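Local coordinates for transcriptional regulator (Streptococcus dysgalactiae, PDB 4YV9), which probably regulates transcription in quorum sensing, binding DNA through a helix-turn-helix domain and SHP pheromones through a helical repeat domain, at residues 242-247 with 268-273; 194-199 with 231-236; 159-164 with 204-209. All coordinates share one frame; numbering follows the deposited sequence.

Contact 1 (242-247 with 268-273); sequences SGKDDM and EHYRKE
A Met-aromatic contact between M247 and Y270 ties together the last two helices of the C-terminal repeat domain, 242-256 and 260-273, which run nearly antiparallel here, at 156°. Residue 247 is selenomethionine, so the heavy atom is SE; it lies 5.5 Å from the centroid of the Y270 ring and oblique to it. The CB methylene of the same residue makes the closer touch: M247 CB meets the ring edge near its plane, 3.8 Å from Y270 CD1. With CG of Y270 anti to the backbone N (chi1 -170°), the ring reaches across toward the facing helix, and its hydroxyl ends beside the aliphatic base of K244, where Y270 OH lies 3.9 Å from K244 CB. A turn about the CG-SE bond of M247 (chi3 99°) carries the methyl toward the imidazole of H269, with M247 CE 4.2 Å from H269 ND1. No hydrogen bond spans the two segments. The axes of the two segments come no closer than 11.9 Å, a separation spanned by the M247 and Y270 side chains. Helix 221-236 packs against both partners: Y229 touches M247 and Y270 and, like Y233, meets the H269 ring edge-to-face.

Contact 2 (194-199 with 231-236); sequences ISIDYS and HGYYKL
I196, close to the C-terminal end of helix 179-197, packs between Y233 and Y234 of helix 221-236 in the helical repeat domain, and its atoms can be followed outward one by one. Its CB already lies 4.1 Å from Y233 CE2. There the side chain forks. Because CG2 is anti to the backbone N while CG1 stands beside it (chi1 -64°), the branches lean mainly on different tyrosines: CG2 settles over one face of the Y233 ring, with I196 CG2 3.4 Å from Y233 CE2, whereas CG1 continues toward Y234. At the tip, I196 CD1 rests 3.5 Å from Y234 CB and also comes within 4.1 Å of Y233 CD2. The neighbouring D197 adds a hydrogen bond beside this apolar packing. The helix closes in a Schellman motif, S199 having positive phi and S199 N bonded to I196 O. Outside the pair, Y233 also packs against M247, and the Y234 side chain touches S204 and I208 of helix 201-215. The carboxylate and phenol ring planes are turned 66° apart; D197 OD1 lies at the edge of the Y233 ring, in its plane, and Y233 OH donates to D197 OD1 over 2.9 Å, approaching the oxygen nearly along its C-O bond direction.

Contact 3 (159-164 with 204-209); sequences TLFLLT and SHYLIE
F161 and Y206 form an offset edge-to-face pair between helices 157-169 and 201-215, in the helical repeat domain. The edge of F161 is turned toward the face of Y206, with the ring planes at 76° and the centroids 5.9 Å apart. On the buried side, the same F161 ring meets L207: F161 CE1 lies 4.3 Å from L207 CG, which sits at the ring edge near its plane. T164, a turn further along, adds its methyl, and T164 CG2 comes 4.2 Å from L207 CD2 as the two side chains cross at about a right angle. The T164 hydroxyl serves its own helix instead: T164 OG1 donates to L160 O over 2.8 Å, reaching that oxygen from the face opposite to T164 N. With chi1 of -58°, OG1 stands beside the backbone N and CG2 is the branch presented to L207. The Y206 side is the more open one: the tyrosine is partly exposed, although F161 CE1 comes 4.2 Å from Y206 CD1, whereas F161, T164 and L207 are buried. The axes of the two segments approach no closer than 12.1 Å and run at 27° to each other. Helix 179-197 packs on both, touching T164 through C191 and S204 through L192 and S195.

In the fold
The three contacts illustrate how a helical repeat is built by successive overlap, each helix packing on more than one other. Contacts 2 and 3 have centres 12 Å apart and interleave along the chain, drawing on the consecutive helices 157-169, 179-197 and 201-215 and then on 221-236; they touch where S195 packs on S204. Contact 1 follows in series on helix 242-256, next after 221-236, its centre 11 Å from that of contact 2, and joins it through the D246-K235 salt bridge and K244-L236 packing. Contacts 1 and 3 do not touch, their nearest atoms lying about 10 Å apart. Contact 2 thus links the other two, so that packing passes from helix to helix through the C-terminal domain, which probably binds the pheromone.

Contact 1 (242-247 with 268-273)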
loop_
_atom_site.group_PDB
_atom_site.type_symbol
_atom_site.label_atom_id
_atom_site.label_comp_id
_atom_site.label_asym_id
_atom_site.label_seq_id
_atom_site.Cartn_x
_atom_site.Cartn_y
_atom_site.Cartn_z
ATOM N N SER B 242 -24.506 9.761 21.434
ATOM C CA SER B 242 -24.250 8.973 20.248
ATOM C C SER B 242 -22.837 8.404 20.281
ATOM O O SER B 242 -22.571 7.366 19.676
ATOM C CB SER B 242 -24.466 9.814 18.993
ATOM O OG SER B 242 -23.706 11.008 19.053
ATOM N N GLY B 243 -21.945 9.078 21.006
ATOM C CA GLY B 243 -20.548 8.679 21.074
ATOM C C GLY B 243 -20.371 7.251 21.552
ATOM O O GLY B 243 -19.523 6.512 21.037
ATOM N N LYS B 244 -21.179 6.867 22.543
ATOM C CA LYS B 244 -21.162 5.508 23.069
ATOM C C LYS B 244 -21.687 4.531 22.024
ATOM O O LYS B 244 -21.206 3.414 21.927
ATOM C CB LYS B 244 -22.003 5.386 24.355
ATOM C CG LYS B 244 -21.495 6.183 25.552
ATOM C CD LYS B 244 -22.430 6.014 26.767
ATOM C CE LYS B 244 -21.953 6.826 27.971
ATOM N NZ LYS B 244 -22.848 6.708 29.167
ATOM N N ASP B 245 -22.691 4.941 21.251
ATOM C CA ASP B 245 -23.175 4.090 20.168
ATOM C C ASP B 245 -22.055 3.846 19.153
ATOM O O ASP B 245 -21.837 2.720 18.705
ATOM C CB ASP B 245 -24.384 4.713 19.476
ATOM C CG ASP B 245 -25.573 4.872 20.402
ATOM O OD1 ASP B 245 -25.682 4.094 21.380
ATOM O OD2 ASP B 245 -26.400 5.779 20.151
ATOM N N ASP B 246 -21.335 4.903 18.802
ATOM C CA ASP B 246 -20.217 4.764 17.868
ATOM C C ASP B 246 -19.162 3.787 18.389
ATOM O O ASP B 246 -18.685 2.923 17.645
ATOM C CB ASP B 246 -19.581 6.120 17.589
ATOM C CG ASP B 246 -20.503 7.040 16.807
ATOM O OD1 ASP B 246 -21.554 6.562 16.318
ATOM O OD2 ASP B 246 -20.168 8.234 16.671
HETATM N N MSE B 247 -18.816 3.905 19.671
HETATM C CA MSE B 247 -17.804 3.033 20.256
HETATM C C MSE B 247 -18.280 1.584 20.271
HETATM O O MSE B 247 -17.503 0.667 19.972
HETATM C CB MSE B 247 -17.440 3.494 21.674
HETATM C CG MSE B 247 -16.666 4.812 21.710
HETATM SE SE MSE B 247 -16.687 5.702 23.466
HETATM C CE MSE B 247 -14.968 5.124 24.134
ATOM N N GLU B 268 -11.862 -3.142 26.823
ATOM C CA GLU B 268 -11.250 -2.776 28.098
ATOM C C GLU B 268 -11.263 -1.255 28.295
ATOM O O GLU B 268 -11.571 -0.765 29.383
ATOM C CB GLU B 268 -9.819 -3.314 28.163
ATOM C CG GLU B 268 -9.148 -3.200 29.515
ATOM C CD GLU B 268 -9.607 -4.271 30.478
ATOM O OE1 GLU B 268 -10.176 -5.279 30.012
ATOM O OE2 GLU B 268 -9.401 -4.107 31.701
ATOM N N HIS B 269 -10.921 -0.521 27.237
ATOM C CA HIS B 269 -10.967 0.944 27.245
ATOM C C HIS B 269 -12.388 1.422 27.507
ATOM O O HIS B 269 -12.616 2.306 28.336
ATOM C CB HIS B 269 -10.452 1.512 25.916
ATOM C CG HIS B 269 -10.341 3.008 25.891
ATOM N ND1 HIS B 269 -11.438 3.842 25.934
ATOM C CD2 HIS B 269 -9.258 3.818 25.817
ATOM C CE1 HIS B 269 -11.036 5.100 25.893
ATOM N NE2 HIS B 269 -9.717 5.113 25.821
ATOM N N TYR B 270 -13.342 0.823 26.799
ATOM C CA TYR B 270 -14.755 1.136 26.977
ATOM C C TYR B 270 -15.232 0.936 28.432
ATOM O O TYR B 270 -15.751 1.868 29.042
ATOM C CB TYR B 270 -15.610 0.292 26.023
ATOM C CG TYR B 270 -17.056 0.732 25.972
ATOM C CD1 TYR B 270 -17.484 1.676 25.043
ATOM C CD2 TYR B 270 -17.992 0.220 26.870
ATOM C CE1 TYR B 270 -18.809 2.093 25.006
ATOM C CE2 TYR B 270 -19.313 0.631 26.837
ATOM C CZ TYR B 270 -19.715 1.563 25.901
ATOM O OH TYR B 270 -21.027 1.968 25.870
ATOM N N ARG B 271 -15.065 -0.266 28.983
ATOM C CA ARG B 271 -15.510 -0.544 30.349
ATOM C C ARG B 271 -14.864 0.376 31.387
ATOM O O ARG B 271 -15.469 0.676 32.421
ATOM C CB ARG B 271 -15.236 -2.004 30.717
ATOM C CG ARG B 271 -16.286 -2.978 30.205
ATOM C CD ARG B 271 -15.984 -4.401 30.650
ATOM N NE ARG B 271 -14.647 -4.815 30.229
ATOM C CZ ARG B 271 -14.346 -6.016 29.746
ATOM N NH1 ARG B 271 -13.098 -6.288 29.386
ATOM N NH2 ARG B 271 -15.286 -6.944 29.618
ATOM N N LYS B 272 -13.644 0.825 31.108
ATOM C CA LYS B 272 -12.933 1.722 32.021
ATOM C C LYS B 272 -13.410 3.170 31.895
ATOM O O LYS B 272 -13.828 3.780 32.878
ATOM C CB LYS B 272 -11.423 1.651 31.773
ATOM C CG LYS B 272 -10.656 2.903 32.193
ATOM C CD LYS B 272 -9.750 2.654 33.388
ATOM C CE LYS B 272 -8.616 3.673 33.442
ATOM N NZ LYS B 272 -8.216 3.999 34.840
ATOM N N GLU B 273 -13.357 3.716 30.684
ATOM C CA GLU B 273 -13.648 5.130 30.488
ATOM C C GLU B 273 -15.143 5.439 30.383
ATOM O O GLU B 273 -15.552 6.592 30.531
ATOM C CB GLU B 273 -12.921 5.645 29.246
ATOM C CG GLU B 273 -11.401 5.586 29.360
ATOM C CD GLU B 273 -10.843 6.562 30.383
ATOM O OE1 GLU B 273 -10.453 7.683 29.986
ATOM O OE2 GLU B 273 -10.789 6.211 31.582
#

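Contact 2 (194-199 with 231-236)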
loop_
_atom_site.group_PDB
_atom_site.type_symbol
_atom_site.label_atom_id
_atom_site.label_comp_id
_atom_site.label_asym_id
_atom_site.label_seq_id
_atom_site.Cartn_x
_atom_site.Cartn_y
_atom_site.Cartn_z
ATOM N N ILE B 194 -4.442 11.017 22.223
ATOM C CA ILE B 194 -3.767 11.762 23.283
ATOM C C ILE B 194 -4.428 13.116 23.519
ATOM O O ILE B 194 -4.588 13.559 24.657
ATOM C CB ILE B 194 -2.277 11.965 22.947
ATOM C CG1 ILE B 194 -1.599 10.612 22.744
ATOM C CG2 ILE B 194 -1.579 12.748 24.039
ATOM C CD1 ILE B 194 -0.132 10.706 22.397
ATOM N N SER B 195 -4.826 13.763 22.430
ATOM C CA SER B 195 -5.456 15.071 22.497
ATOM C C SER B 195 -6.777 15.008 23.240
ATOM O O SER B 195 -7.112 15.908 24.014
ATOM C CB SER B 195 -5.674 15.628 21.090
ATOM O OG SER B 195 -4.433 15.971 20.510
ATOM N N ILE B 196 -7.530 13.944 22.995
ATOM C CA ILE B 196 -8.772 13.731 23.720
ATOM C C ILE B 196 -8.480 13.475 25.203
ATOM O O ILE B 196 -9.078 14.114 26.072
ATOM C CB ILE B 196 -9.575 12.565 23.128
ATOM C CG1 ILE B 196 -10.009 12.892 21.702
ATOM C CG2 ILE B 196 -10.813 12.302 23.965
ATOM C CD1 ILE B 196 -10.469 11.677 20.928
ATOM N N ASP B 197 -7.547 12.561 25.476
ATOM C CA ASP B 197 -7.149 12.219 26.846
ATOM C C ASP B 197 -6.799 13.448 27.667
ATOM O O ASP B 197 -7.210 13.577 28.811
ATOM C CB ASP B 197 -5.944 11.273 26.849
ATOM C CG ASP B 197 -6.311 9.844 26.488
ATOM O OD1 ASP B 197 -7.498 9.477 26.633
ATOM O OD2 ASP B 197 -5.406 9.088 26.064
ATOM N N TYR B 198 -6.033 14.346 27.067
ATOM C CA TYR B 198 -5.579 15.556 27.731
ATOM C C TYR B 198 -6.589 16.696 27.595
ATOM O O TYR B 198 -6.322 17.819 28.027
ATOM C CB TYR B 198 -4.228 15.988 27.161
ATOM C CG TYR B 198 -3.035 15.203 27.658
ATOM C CD1 TYR B 198 -3.068 14.544 28.879
ATOM C CD2 TYR B 198 -1.863 15.137 26.909
ATOM C CE1 TYR B 198 -1.971 13.832 29.340
ATOM C CE2 TYR B 198 -0.762 14.430 27.361
ATOM C CZ TYR B 198 -0.822 13.777 28.574
ATOM O OH TYR B 198 0.270 13.072 29.034
ATOM N N SER B 199 -7.738 16.402 26.989
ATOM C CA SER B 199 -8.828 17.370 26.836
ATOM C C SER B 199 -8.438 18.597 26.002
ATOM O O SER B 199 -8.959 19.692 26.219
ATOM C CB SER B 199 -9.345 17.821 28.211
ATOM O OG SER B 199 -9.791 16.719 28.986
ATOM N N HIS B 231 -13.307 8.884 17.696
ATOM C CA HIS B 231 -14.170 10.036 17.492
ATOM C C HIS B 231 -15.406 9.935 18.394
ATOM O O HIS B 231 -15.853 10.928 18.962
ATOM C CB HIS B 231 -14.564 10.137 16.016
ATOM C CG HIS B 231 -15.288 11.397 15.667
ATOM N ND1 HIS B 231 -16.092 11.508 14.553
ATOM C CD2 HIS B 231 -15.328 12.603 16.280
ATOM C CE1 HIS B 231 -16.604 12.726 14.501
ATOM N NE2 HIS B 231 -16.152 13.411 15.536
ATOM N N GLY B 232 -15.944 8.726 18.538
ATOM C CA GLY B 232 -17.056 8.504 19.447
ATOM C C GLY B 232 -16.636 8.878 20.854
ATOM O O GLY B 232 -17.405 9.474 21.615
ATOM N N TYR B 233 -15.393 8.539 21.185
ATOM C CA TYR B 233 -14.811 8.852 22.490
ATOM C C TYR B 233 -14.709 10.366 22.683
ATOM O O TYR B 233 -15.015 10.894 23.758
ATOM C CB TYR B 233 -13.443 8.173 22.613
ATOM C CG TYR B 233 -12.643 8.485 23.861
ATOM C CD1 TYR B 233 -13.223 8.447 25.124
ATOM C CD2 TYR B 233 -11.285 8.780 23.771
ATOM C CE1 TYR B 233 -12.477 8.718 26.262
ATOM C CE2 TYR B 233 -10.532 9.046 24.897
ATOM C CZ TYR B 233 -11.131 9.019 26.137
ATOM O OH TYR B 233 -10.373 9.293 27.249
ATOM N N TYR B 234 -14.296 11.060 21.629
ATOM C CA TYR B 234 -14.287 12.519 21.619
ATOM C C TYR B 234 -15.692 13.078 21.807
ATOM O O TYR B 234 -15.887 14.033 22.552
ATOM C CB TYR B 234 -13.681 13.032 20.312
ATOM C CG TYR B 234 -13.956 14.485 20.004
ATOM C CD1 TYR B 234 -13.182 15.489 20.562
ATOM C CD2 TYR B 234 -14.978 14.848 19.138
ATOM C CE1 TYR B 234 -13.414 16.806 20.273
ATOM C CE2 TYR B 234 -15.222 16.173 18.836
ATOM C CZ TYR B 234 -14.434 17.149 19.408
ATOM O OH TYR B 234 -14.666 18.474 19.122
ATOM N N LYS B 235 -16.664 12.475 21.126
ATOM C CA LYS B 235 -18.059 12.898 21.226
ATOM C C LYS B 235 -18.579 12.713 22.645
ATOM O O LYS B 235 -19.273 13.584 23.185
ATOM C CB LYS B 235 -18.942 12.117 20.250
ATOM C CG LYS B 235 -18.709 12.429 18.785
ATOM C CD LYS B 235 -19.693 11.660 17.920
ATOM C CE LYS B 235 -19.222 11.583 16.481
ATOM N NZ LYS B 235 -20.189 10.838 15.629
ATOM N N LEU B 236 -18.245 11.568 23.236
ATOM C CA LEU B 236 -18.654 11.272 24.601
ATOM C C LEU B 236 -18.117 12.319 25.566
ATOM O O LEU B 236 -18.867 12.869 26.368
ATOM C CB LEU B 236 -18.181 9.879 25.023
ATOM C CG LEU B 236 -18.478 9.526 26.482
ATOM C CD1 LEU B 236 -19.952 9.733 26.793
ATOM C CD2 LEU B 236 -18.067 8.096 26.786
#

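Contact 3 (159-164 with 204-209)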
loop_
_atom_site.group_PDB
_atom_site.type_symbol
_atom_site.label_atom_id
_atom_site.label_comp_id
_atom_site.label_asym_id
_atom_site.label_seq_id
_atom_site.Cartn_x
_atom_site.Cartn_y
_atom_site.Cartn_z
ATOM N N THR B 159 4.892 19.377 21.329
ATOM C CA THR B 159 5.837 19.190 20.241
ATOM C C THR B 159 5.336 18.066 19.347
ATOM O O THR B 159 5.437 18.140 18.119
ATOM C CB THR B 159 7.255 18.872 20.752
ATOM O OG1 THR B 159 7.754 19.991 21.493
ATOM C CG2 THR B 159 8.204 18.573 19.589
ATOM N N LEU B 160 4.780 17.033 19.972
ATOM C CA LEU B 160 4.198 15.916 19.237
ATOM C C LEU B 160 3.078 16.406 18.331
ATOM O O LEU B 160 3.008 16.035 17.159
ATOM C CB LEU B 160 3.669 14.852 20.202
ATOM C CG LEU B 160 3.007 13.611 19.596
ATOM C CD1 LEU B 160 3.958 12.881 18.684
ATOM C CD2 LEU B 160 2.524 12.681 20.702
ATOM N N PHE B 161 2.206 17.253 18.874
ATOM C CA PHE B 161 1.100 17.793 18.085
ATOM C C PHE B 161 1.605 18.613 16.899
ATOM O O PHE B 161 1.091 18.494 15.787
ATOM C CB PHE B 161 0.182 18.652 18.945
ATOM C CG PHE B 161 -0.883 19.360 18.159
ATOM C CD1 PHE B 161 -1.932 18.651 17.594
ATOM C CD2 PHE B 161 -0.830 20.732 17.974
ATOM C CE1 PHE B 161 -2.910 19.297 16.858
ATOM C CE2 PHE B 161 -1.808 21.384 17.247
ATOM C CZ PHE B 161 -2.848 20.667 16.687
ATOM N N LEU B 162 2.604 19.451 17.150
ATOM C CA LEU B 162 3.179 20.296 16.109
ATOM C C LEU B 162 3.897 19.456 15.052
ATOM O O LEU B 162 3.841 19.770 13.864
ATOM C CB LEU B 162 4.136 21.324 16.717
ATOM C CG LEU B 162 3.466 22.415 17.550
ATOM C CD1 LEU B 162 4.486 23.431 18.059
ATOM C CD2 LEU B 162 2.362 23.094 16.745
ATOM N N LEU B 163 4.552 18.384 15.491
ATOM C CA LEU B 163 5.225 17.469 14.581
ATOM C C LEU B 163 4.213 16.730 13.728
ATOM O O LEU B 163 4.450 16.479 12.545
ATOM C CB LEU B 163 6.094 16.465 15.345
ATOM C CG LEU B 163 7.448 16.981 15.839
ATOM C CD1 LEU B 163 8.145 15.937 16.724
ATOM C CD2 LEU B 163 8.331 17.379 14.658
ATOM N N THR B 164 3.083 16.387 14.332
ATOM C CA THR B 164 2.030 15.686 13.613
ATOM C C THR B 164 1.467 16.578 12.501
ATOM O O THR B 164 1.262 16.107 11.376
ATOM C CB THR B 164 0.899 15.235 14.564
ATOM O OG1 THR B 164 1.444 14.394 15.591
ATOM C CG2 THR B 164 -0.163 14.455 13.793
ATOM N N SER B 204 -8.018 18.227 19.027
ATOM C CA SER B 204 -8.873 17.116 18.617
ATOM C C SER B 204 -9.677 17.469 17.363
ATOM O O SER B 204 -9.711 16.702 16.405
ATOM C CB SER B 204 -9.826 16.723 19.750
ATOM O OG SER B 204 -9.100 16.339 20.896
ATOM N N HIS B 205 -10.309 18.639 17.380
ATOM C CA HIS B 205 -11.129 19.093 16.262
ATOM C C HIS B 205 -10.323 19.191 14.968
ATOM O O HIS B 205 -10.749 18.674 13.937
ATOM C CB HIS B 205 -11.772 20.442 16.574
ATOM C CG HIS B 205 -12.658 20.942 15.481
ATOM N ND1 HIS B 205 -12.194 21.716 14.440
ATOM C CD2 HIS B 205 -13.980 20.752 15.247
ATOM C CE1 HIS B 205 -13.191 21.995 13.619
ATOM N NE2 HIS B 205 -14.286 21.423 14.091
ATOM N N TYR B 206 -9.172 19.855 15.027
ATOM C CA TYR B 206 -8.243 19.876 13.893
ATOM C C TYR B 206 -7.945 18.470 13.356
ATOM O O TYR B 206 -8.025 18.236 12.155
ATOM C CB TYR B 206 -6.929 20.575 14.285
ATOM C CG TYR B 206 -5.820 20.470 13.238
ATOM C CD1 TYR B 206 -4.974 19.365 13.198
ATOM C CD2 TYR B 206 -5.620 21.478 12.300
ATOM C CE1 TYR B 206 -3.968 19.259 12.248
ATOM C CE2 TYR B 206 -4.611 21.387 11.345
ATOM C CZ TYR B 206 -3.788 20.271 11.327
ATOM O OH TYR B 206 -2.786 20.153 10.388
ATOM N N LEU B 207 -7.599 17.538 14.247
ATOM C CA LEU B 207 -7.163 16.208 13.838
ATOM C C LEU B 207 -8.279 15.389 13.203
ATOM O O LEU B 207 -8.052 14.632 12.263
ATOM C CB LEU B 207 -6.589 15.442 15.038
ATOM C CG LEU B 207 -5.197 15.902 15.449
ATOM C CD1 LEU B 207 -4.817 15.363 16.827
ATOM C CD2 LEU B 207 -4.187 15.483 14.395
ATOM N N ILE B 208 -9.479 15.546 13.740
ATOM C CA ILE B 208 -10.667 14.888 13.222
ATOM C C ILE B 208 -10.933 15.313 11.778
ATOM O O ILE B 208 -11.180 14.479 10.905
ATOM C CB ILE B 208 -11.885 15.218 14.116
ATOM C CG1 ILE B 208 -11.808 14.405 15.409
ATOM C CG2 ILE B 208 -13.191 14.967 13.384
ATOM C CD1 ILE B 208 -12.607 15.031 16.561
ATOM N N GLU B 209 -10.859 16.613 11.531
ATOM C CA GLU B 209 -11.016 17.138 10.172
ATOM C C GLU B 209 -9.937 16.583 9.220
ATOM O O GLU B 209 -10.255 16.146 8.116
ATOM C CB GLU B 209 -10.989 18.668 10.199
ATOM C CG GLU B 209 -11.125 19.323 8.844
ATOM C CD GLU B 209 -9.784 19.552 8.166
ATOM O OE1 GLU B 209 -8.744 19.468 8.855
ATOM O OE2 GLU B 209 -9.779 19.809 6.950
#